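Local coordinates for DUF2790 domain-containing protein (Pseudomonas aeruginosa, PDB 4F98) that is of unknown function, belongs to the DUF2790 family, and pairs with a second copy of itself in the crystal, at residues E15-G20 with I57-W62; H30-S35 with V41-V46. All blocks are in the same frame, centred on the assembly; numbering follows the deposited sequence.

Contact 1 of 2, residues E15-G20 with I57-W62; sequences EEYHYG and IRFLEW
Glu15 O and Arg58 N are joined through a single water, which donates to Glu15 O at 2.7 Å and accepts from Arg58 N at 2.9 Å. No direct hydrogen bond links 15-20 to 57-62; the water bridge continues the backbone bonding of Glu15 with Lys56, and the apolar contact is mostly made by Tyr17. Its chi1 of 177° sets CG opposite the backbone N and brings the ring against the side chains of Ile57 and Phe59. Ile57 comes down on one face of that ring: its CD1 sits 3.7 Å from the Tyr17 ring centroid, almost exactly on the ring normal, a CH-pi contact. The other branch, CG2, reaches back along the loop to touch Tyr17 CB at 3.6 Å and the aliphatic CG of Glu15. Tyr17 also turns an edge to Phe59, its CE2 lying over the centre of the Phe59 face; the pair is edge-to-face, with planes at 60° and centroids 5.0 Å apart. The ring is thus held with Ile57 CD1 over one face and Phe59 met obliquely, while its OH bonds to Trp62 NE1 of the second subunit. At the other end, the carboxylate of Glu15 bonds His55 ND1. On the outward side of the loop, His18 NE2 donates a nearly straight bond, in its ring plane, to Glu16 OE2. The loop touches strand 54-62 at Glu15 and through the Tyr17 side chain, then leaves it; that strand is an outermost one of the antiparallel sheet within the chain, and its other side is paired with strand 40-48.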
ATOM      1  N   GLU A  15     -13.570  10.336  -2.163  1.00 11.08           N
ATOM      2  CA  GLU A  15     -14.491   9.624  -3.032  1.00 11.93           C
ATOM      3  C   GLU A  15     -14.428   8.132  -2.810  1.00 11.27           C
ATOM      4  O   GLU A  15     -13.499   7.613  -2.214  1.00 13.01           O
ATOM      5  CB  GLU A  15     -14.323  10.035  -4.480  1.00 16.61           C
ATOM      6  CG  GLU A  15     -13.069   9.705  -5.125  1.00 18.68           C
ATOM      7  CD  GLU A  15     -12.942  10.377  -6.496  1.00 22.30           C
ATOM      8  OE1 GLU A  15     -13.074  11.626  -6.612  1.00 23.38           O
ATOM      9  OE2 GLU A  15     -12.703   9.636  -7.452  1.00 23.74           O
ATOM     10  N   GLU A  16     -15.462   7.461  -3.281  1.00 11.07           N
ATOM     11  CA  GLU A  16     -15.578   6.022  -3.163  1.00 11.02           C
ATOM     12  C   GLU A  16     -14.388   5.344  -3.832  1.00 12.68           C
ATOM     13  O   GLU A  16     -14.083   5.646  -4.977  1.00 14.79           O
ATOM     14  CB  GLU A  16     -16.909   5.577  -3.789  1.00 12.61           C
ATOM     15  CG  GLU A  16     -17.125   4.072  -3.793  1.00 12.90           C
ATOM     16  CD  GLU A  16     -18.549   3.645  -4.059  1.00 12.34           C
ATOM     17  OE1 GLU A  16     -19.447   4.498  -3.974  1.00 15.54           O
ATOM     18  OE2 GLU A  16     -18.777   2.456  -4.347  1.00 10.61           O
ATOM     19  N   TYR A  17     -13.740   4.459  -3.071  1.00 13.47           N
ATOM     20  CA  TYR A  17     -12.653   3.700  -3.659  0.50 11.56           C
ATOM     21  C   TYR A  17     -12.807   2.222  -3.239  1.00 12.86           C
ATOM     22  O   TYR A  17     -13.453   1.858  -2.245  1.00 17.70           O
ATOM     23  CB  TYR A  17     -11.286   4.398  -3.408  0.50  9.82           C
ATOM     24  CG  TYR A  17     -10.054   3.677  -3.911  0.50  9.70           C
ATOM     25  CD1 TYR A  17      -9.855   3.430  -5.266  0.50 10.52           C
ATOM     26  CD2 TYR A  17      -9.106   3.220  -3.027  0.50 13.34           C
ATOM     27  CE1 TYR A  17      -8.752   2.745  -5.717  0.50 10.83           C
ATOM     28  CE2 TYR A  17      -7.981   2.543  -3.480  0.50 10.81           C
ATOM     29  CZ  TYR A  17      -7.821   2.307  -4.824  0.50 10.64           C
ATOM     30  OH  TYR A  17      -6.715   1.645  -5.309  0.50 14.11           O
ATOM     31  N   HIS A  18     -12.343   1.378  -4.147  1.00 11.41           N
ATOM     32  CA  HIS A  18     -12.391  -0.076  -3.971  1.00 10.71           C
ATOM     33  C   HIS A  18     -11.038  -0.628  -4.304  1.00 11.37           C
ATOM     34  O   HIS A  18     -10.517  -0.357  -5.383  1.00 11.36           O
ATOM     35  CB  HIS A  18     -13.492  -0.703  -4.834  1.00 10.08           C
ATOM     36  CG  HIS A  18     -14.849  -0.279  -4.412  1.00 10.27           C
ATOM     37  ND1 HIS A  18     -15.464  -0.806  -3.306  1.00 11.83           N
ATOM     38  CD2 HIS A  18     -15.668   0.688  -4.887  1.00 10.40           C
ATOM     39  CE1 HIS A  18     -16.636  -0.211  -3.142  1.00 11.40           C
ATOM     40  NE2 HIS A  18     -16.772   0.719  -4.077  1.00 10.75           N
ATOM     41  N   TYR A  19     -10.491  -1.430  -3.397  1.00 12.36           N
ATOM     42  CA  TYR A  19      -9.225  -2.104  -3.650  1.00 14.84           C
ATOM     43  C   TYR A  19      -9.295  -2.878  -4.959  1.00 15.53           C
ATOM     44  O   TYR A  19     -10.270  -3.607  -5.189  1.00 18.43           O
ATOM     45  CB  TYR A  19      -8.877  -3.098  -2.539  1.00 14.09           C
ATOM     46  CG  TYR A  19      -7.649  -3.925  -2.883  1.00 14.59           C
ATOM     47  CD1 TYR A  19      -6.365  -3.438  -2.639  1.00 14.03           C
ATOM     48  CD2 TYR A  19      -7.769  -5.172  -3.497  1.00 14.64           C
ATOM     49  CE1 TYR A  19      -5.222  -4.209  -2.963  1.00 14.24           C
ATOM     50  CE2 TYR A  19      -6.639  -5.940  -3.836  1.00 12.51           C
ATOM     51  CZ  TYR A  19      -5.374  -5.441  -3.582  1.00 12.32           C
ATOM     52  OH  TYR A  19      -4.267  -6.151  -3.926  1.00 14.67           O
ATOM     53  N   GLY A  20      -8.275  -2.728  -5.792  1.00 19.52           N
ATOM     54  CA  GLY A  20      -8.186  -3.504  -7.034  1.00 21.24           C
ATOM     55  C   GLY A  20      -8.886  -2.875  -8.214  1.00 21.03           C
ATOM     56  O   GLY A  20      -8.785  -3.367  -9.340  1.00 23.34           O
ATOM     57  N   ILE A  57      -8.723   9.947  -2.430  1.00  8.58           N
ATOM     58  CA  ILE A  57      -9.156   8.628  -1.937  1.00  8.29           C
ATOM     59  C   ILE A  57      -8.397   8.324  -0.648  1.00  8.58           C
ATOM     60  O   ILE A  57      -7.264   8.778  -0.468  1.00  9.80           O
ATOM     61  CB  ILE A  57      -8.978   7.529  -2.995  1.00  9.38           C
ATOM     62  CG1 ILE A  57      -7.550   7.515  -3.552  1.00  9.91           C
ATOM     63  CG2 ILE A  57     -10.010   7.720  -4.130  1.00 11.41           C
ATOM     64  CD1 ILE A  57      -7.215   6.308  -4.428  1.00 12.28           C
ATOM     65  N   ARG A  58      -9.046   7.625   0.270  1.00  8.98           N
ATOM     66  CA  ARG A  58      -8.415   7.223   1.516  0.50  8.93           C
ATOM     67  C   ARG A  58      -8.748   5.773   1.816  1.00  9.07           C
ATOM     68  O   ARG A  58      -9.890   5.330   1.652  1.00 10.67           O
ATOM     69  CB  ARG A  58      -8.775   8.153   2.673  0.50  9.08           C
ATOM     70  CG  ARG A  58      -7.973   7.894   3.951  0.50  8.10           C
ATOM     71  CD  ARG A  58      -8.220   8.913   5.058  0.50  8.83           C
ATOM     72  NE  ARG A  58      -9.641   9.145   5.278  0.50 12.54           N
ATOM     73  CZ  ARG A  58     -10.264  10.302   5.043  0.50 10.64           C
ATOM     74  NH1 ARG A  58      -9.602  11.376   4.568  0.50 12.03           N
ATOM     75  NH2 ARG A  58     -11.560  10.366   5.273  0.50 10.24           N
ATOM     76  N   PHE A  59      -7.720   5.032   2.221  1.00  8.52           N
ATOM     77  CA  PHE A  59      -7.810   3.579   2.299  1.00  8.54           C
ATOM     78  C   PHE A  59      -6.685   3.088   3.222  1.00  8.51           C
ATOM     79  O   PHE A  59      -6.155   3.891   4.009  1.00 10.02           O
ATOM     80  CB  PHE A  59      -7.806   2.974   0.863  1.00  9.37           C
ATOM     81  CG  PHE A  59      -6.642   3.415   0.009  1.00  8.68           C
ATOM     82  CD1 PHE A  59      -6.651   4.639  -0.639  1.00 10.96           C
ATOM     83  CD2 PHE A  59      -5.557   2.583  -0.188  1.00  9.12           C
ATOM     84  CE1 PHE A  59      -5.574   5.058  -1.403  1.00 10.59           C
ATOM     85  CE2 PHE A  59      -4.481   2.984  -0.970  1.00 10.51           C
ATOM     86  CZ  PHE A  59      -4.500   4.238  -1.592  1.00 11.30           C
ATOM     87  N   LEU A  60      -6.352   1.806   3.157  1.00  8.95           N
ATOM     88  CA  LEU A  60      -5.331   1.208   4.016  1.00  9.63           C
ATOM     89  C   LEU A  60      -4.218   0.635   3.170  1.00  9.53           C
ATOM     90  O   LEU A  60      -4.443   0.178   2.043  1.00  9.71           O
ATOM     91  CB  LEU A  60      -5.928   0.060   4.840  1.00 11.04           C
ATOM     92  CG  LEU A  60      -7.055   0.437   5.794  1.00 13.22           C
ATOM     93  CD1 LEU A  60      -7.710  -0.850   6.316  1.00 17.57           C
ATOM     94  CD2 LEU A  60      -6.542   1.347   6.925  1.00 14.87           C
ATOM     95  N   GLU A  61      -3.007   0.656   3.724  1.00  8.80           N
ATOM     96  CA  GLU A  61      -1.851   0.043   3.086  1.00  7.72           C
ATOM     97  C   GLU A  61      -0.891  -0.464   4.145  1.00  8.45           C
ATOM     98  O   GLU A  61      -1.032  -0.149   5.328  1.00 10.30           O
ATOM     99  CB  GLU A  61      -1.166   1.045   2.176  1.00  8.32           C
ATOM    100  CG  GLU A  61      -0.413   2.147   2.915  1.00  9.07           C
ATOM    101  CD  GLU A  61       0.328   3.108   1.990  1.00  9.34           C
ATOM    102  OE1 GLU A  61       0.248   2.985   0.744  1.00 10.54           O
ATOM    103  OE2 GLU A  61       1.011   4.022   2.502  1.00 10.52           O
ATOM    104  N   TRP A  62       0.097  -1.222   3.713  1.00  8.26           N
ATOM    105  CA  TRP A  62       1.170  -1.632   4.604  1.00  7.77           C
ATOM    106  C   TRP A  62       2.239  -0.530   4.633  1.00  8.72           C
ATOM    107  O   TRP A  62       2.594   0.028   3.597  1.00  9.20           O
ATOM    108  CB  TRP A  62       1.774  -2.938   4.153  1.00  9.18           C
ATOM    109  CG  TRP A  62       0.843  -4.087   4.312  1.00  8.87           C
ATOM    110  CD1 TRP A  62      -0.305  -4.324   3.615  1.00 11.01           C
ATOM    111  CD2 TRP A  62       0.946  -5.153   5.275  1.00  9.07           C
ATOM    112  NE1 TRP A  62      -0.892  -5.482   4.038  1.00 11.18           N
ATOM    113  CE2 TRP A  62      -0.158  -6.006   5.062  1.00 10.11           C
ATOM    114  CE3 TRP A  62       1.871  -5.478   6.276  1.00 10.69           C
ATOM    115  CZ2 TRP A  62      -0.370  -7.162   5.820  1.00 12.79           C
ATOM    116  CZ3 TRP A  62       1.655  -6.633   7.034  1.00 13.73           C
ATOM    117  CH2 TRP A  62       0.544  -7.455   6.796  1.00 12.93           C
TER
HETATM  118  O   HOH W   1     -11.695   6.748  -0.417  1.00 15.26           O

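Contact 2 of 2, residues H30-S35 with V41-V46; sequences HRTDNS and VPVTVV
Thr44 N gives its hydrogen to the side chain of Thr32, reaching OG1 at 2.9 Å with an angle of 173°, while Thr32 N returns a bond to Thr44 O at 3.1 Å. Thr32 OG1 can take the place of a backbone carbonyl oxygen as acceptor because chi1 of -52° sets it beside its own backbone N. Farther along, Asn34 ND2 donates to Pro42 O at 3.0 Å, tilted from the carbonyl plane; a water donates to both Asn34 OD1 and Pro42 O, so that carbonyl accepts twice. The same ND2 also bonds Glu61 OE2. At the other end, His30 and Val46 form an antiparallel hydrogen-bonded pair. Arg31 faces Val45 in the neighbouring non-hydrogen-bonded pair, and its bent chain lets NH1 bond Thr32 O at 2.8 Å and pass Val43 CG2 at 3.6 Å. Its NH2 makes a salt bridge to Glu61. Val41 CG2 packs its methyl on the Asn34 amide in van der Waals contact, and His30 CB makes an apolar contact with Val46 CB. The chemistry implies a hairpin in which, past Arg31, the backbone supplies one more bond, from Thr32 N, and the remaining bonds come from the side chains of Thr32 and Asn34.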
ATOM      1  N   HIS A  30      -0.265  13.584  -4.405  1.00 10.70           N
ATOM      2  CA  HIS A  30      -0.033  13.479  -2.976  1.00 10.46           C
ATOM      3  C   HIS A  30      -0.220  12.044  -2.555  1.00  9.04           C
ATOM      4  O   HIS A  30      -1.129  11.369  -3.025  1.00  9.53           O
ATOM      5  CB  HIS A  30      -1.037  14.335  -2.181  1.00 11.52           C
ATOM      6  CG  HIS A  30      -0.966  14.100  -0.705  1.00 11.91           C
ATOM      7  ND1 HIS A  30      -1.881  13.331  -0.031  1.00 15.66           N
ATOM      8  CD2 HIS A  30      -0.038  14.462   0.209  1.00 11.31           C
ATOM      9  CE1 HIS A  30      -1.529  13.247   1.238  1.00 12.59           C
ATOM     10  NE2 HIS A  30      -0.415  13.931   1.414  1.00 17.37           N
ATOM     11  N   ARG A  31       0.635  11.585  -1.656  1.00  9.48           N
ATOM     12  CA  ARG A  31       0.389  10.344  -0.928  1.00  9.21           C
ATOM     13  C   ARG A  31       0.998  10.467   0.454  1.00  7.95           C
ATOM     14  O   ARG A  31       2.075  11.035   0.624  1.00  9.69           O
ATOM     15  CB  ARG A  31       0.913   9.132  -1.718  1.00  8.97           C
ATOM     16  CG  ARG A  31       2.427   9.059  -1.957  1.00  8.59           C
ATOM     17  CD  ARG A  31       3.087   8.114  -1.015  1.00  9.10           C
ATOM     18  NE  ARG A  31       2.755   6.710  -1.283  1.00  9.64           N
ATOM     19  CZ  ARG A  31       2.161   5.841  -0.458  1.00  9.68           C
ATOM     20  NH1 ARG A  31       1.820   6.161   0.789  1.00  9.96           N
ATOM     21  NH2 ARG A  31       1.938   4.601  -0.882  1.00 11.06           N
ATOM     22  N   THR A  32       0.305   9.956   1.464  1.00  8.82           N
ATOM     23  CA  THR A  32       0.774   9.972   2.852  1.00  9.21           C
ATOM     24  C   THR A  32       2.185   9.395   2.943  1.00  9.30           C
ATOM     25  O   THR A  32       2.484   8.378   2.324  1.00  9.66           O
ATOM     26  CB  THR A  32      -0.145   9.124   3.739  1.00  9.90           C
ATOM     27  OG1 THR A  32      -1.498   9.563   3.516  1.00 10.26           O
ATOM     28  CG2 THR A  32       0.260   9.243   5.219  1.00 11.10           C
ATOM     29  N   ASP A  33       3.055  10.044   3.700  1.00  9.34           N
ATOM     30  CA  ASP A  33       4.387   9.471   3.922  0.50 10.55           C
ATOM     31  C   ASP A  33       4.264   8.451   5.068  1.00 10.91           C
ATOM     32  O   ASP A  33       4.232   8.796   6.257  1.00 12.54           O
ATOM     33  CB  ASP A  33       5.486  10.512   4.183  0.50 11.44           C
ATOM     34  CG  ASP A  33       6.900   9.916   4.032  0.50 12.15           C
ATOM     35  OD1 ASP A  33       7.022   8.671   3.953  0.50 12.04           O
ATOM     36  OD2 ASP A  33       7.900  10.674   4.018  0.50 13.11           O
ATOM     37  N   ASN A  34       4.211   7.182   4.670  1.00 10.33           N
ATOM     38  CA  ASN A  34       4.146   6.051   5.605  1.00  9.52           C
ATOM     39  C   ASN A  34       5.455   5.262   5.655  1.00  9.45           C
ATOM     40  O   ASN A  34       5.487   4.136   6.144  1.00 10.29           O
ATOM     41  CB  ASN A  34       2.951   5.141   5.270  1.00  9.27           C
ATOM     42  CG  ASN A  34       1.635   5.736   5.687  1.00  9.59           C
ATOM     43  OD1 ASN A  34       1.557   6.367   6.746  1.00 10.41           O
ATOM     44  ND2 ASN A  34       0.596   5.516   4.889  1.00  9.00           N
ATOM     45  N   SER A  35       6.548   5.891   5.215  1.00 10.97           N
ATOM     46  CA  SER A  35       7.840   5.218   5.131  0.50 11.90           C
ATOM     47  C   SER A  35       8.280   4.569   6.448  1.00 12.41           C
ATOM     48  O   SER A  35       8.791   3.450   6.436  1.00 12.93           O
ATOM     49  CB  SER A  35       8.905   6.208   4.675  0.50 12.77           C
ATOM     50  OG  SER A  35       8.992   7.287   5.589  0.50 12.52           O
ATOM     51  N   VAL A  41      -1.778   0.626   7.897  1.00  9.07           N
ATOM     52  CA  VAL A  41      -1.929   2.024   8.272  1.00  9.59           C
ATOM     53  C   VAL A  41      -2.801   2.733   7.240  1.00  8.25           C
ATOM     54  O   VAL A  41      -2.893   2.297   6.099  1.00  9.54           O
ATOM     55  CB  VAL A  41      -0.535   2.727   8.404  1.00  9.77           C
ATOM     56  CG1 VAL A  41       0.315   2.126   9.551  1.00 11.58           C
ATOM     57  CG2 VAL A  41       0.226   2.723   7.070  1.00 10.39           C
ATOM     58  N   PRO A  42      -3.422   3.862   7.620  1.00  9.08           N
ATOM     59  CA  PRO A  42      -4.176   4.632   6.644  1.00  9.03           C
ATOM     60  C   PRO A  42      -3.288   5.401   5.681  1.00  8.04           C
ATOM     61  O   PRO A  42      -2.152   5.775   5.993  1.00  9.25           O
ATOM     62  CB  PRO A  42      -5.019   5.593   7.505  1.00 10.34           C
ATOM     63  CG  PRO A  42      -4.245   5.744   8.718  1.00 13.42           C
ATOM     64  CD  PRO A  42      -3.579   4.418   8.977  1.00 10.26           C
ATOM     65  N   VAL A  43      -3.813   5.577   4.480  1.00  8.62           N
ATOM     66  CA  VAL A  43      -3.157   6.335   3.425  1.00  8.80           C
ATOM     67  C   VAL A  43      -4.199   7.132   2.658  1.00  8.76           C
ATOM     68  O   VAL A  43      -5.301   6.644   2.377  1.00  9.74           O
ATOM     69  CB  VAL A  43      -2.356   5.394   2.469  1.00  8.91           C
ATOM     70  CG1 VAL A  43      -3.203   4.246   1.943  1.00  9.18           C
ATOM     71  CG2 VAL A  43      -1.710   6.181   1.326  1.00 10.33           C
ATOM     72  N   THR A  44      -3.831   8.372   2.351  1.00  8.87           N
ATOM     73  CA  THR A  44      -4.604   9.236   1.487  1.00  8.32           C
ATOM     74  C   THR A  44      -3.797   9.519   0.237  1.00  8.31           C
ATOM     75  O   THR A  44      -2.609   9.830   0.329  1.00  9.44           O
ATOM     76  CB  THR A  44      -4.948  10.536   2.192  1.00  9.96           C
ATOM     77  OG1 THR A  44      -5.666  10.211   3.385  1.00 11.12           O
ATOM     78  CG2 THR A  44      -5.794  11.445   1.300  1.00 11.24           C
ATOM     79  N   VAL A  45      -4.438   9.401  -0.909  1.00  8.58           N
ATOM     80  CA  VAL A  45      -3.871   9.713  -2.207  1.00  8.90           C
ATOM     81  C   VAL A  45      -4.706  10.788  -2.896  1.00  8.74           C
ATOM     82  O   VAL A  45      -5.930  10.736  -2.858  1.00  9.74           O
ATOM     83  CB  VAL A  45      -3.765   8.456  -3.103  1.00  8.40           C
ATOM     84  CG1 VAL A  45      -3.411   8.829  -4.559  1.00 10.62           C
ATOM     85  CG2 VAL A  45      -2.752   7.473  -2.515  1.00  9.70           C
ATOM     86  N   VAL A  46      -4.038  11.788  -3.482  1.00  8.75           N
ATOM     87  CA  VAL A  46      -4.658  12.666  -4.465  1.00  8.88           C
ATOM     88  C   VAL A  46      -3.990  12.385  -5.800  1.00  8.84           C
ATOM     89  O   VAL A  46      -2.768  12.459  -5.908  1.00  9.80           O
ATOM     90  CB  VAL A  46      -4.575  14.144  -4.101  1.00  9.52           C
ATOM     91  CG1 VAL A  46      -5.224  15.029  -5.204  1.00 10.76           C
ATOM     92  CG2 VAL A  46      -5.195  14.367  -2.714  1.00 11.11           C
TER
HETATM   93  O   HOH W   2      -0.695   6.547   8.149  1.00 12.03           O

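In the fold
From the N terminus, the chain first passes through 15-20, which is met again by 57-62 after 36 residues that hold strands 27-31 and 40-48, so contact 1 closes a long loop. Contact 2 lies wholly within that loop and closes a much shorter one, with five residues between its segments, in the hairpin of strands 27-31 and 40-48. The two meet in the sheet, where strand 40-48 runs between its neighbours: contact 2 joins it to strand 27-31, and contact 1 sets the N-terminal loop against strand 54-62 on the far side. Glu61 links them directly, its O probably bonded to Val41 N. Both contacts also reach the second subunit.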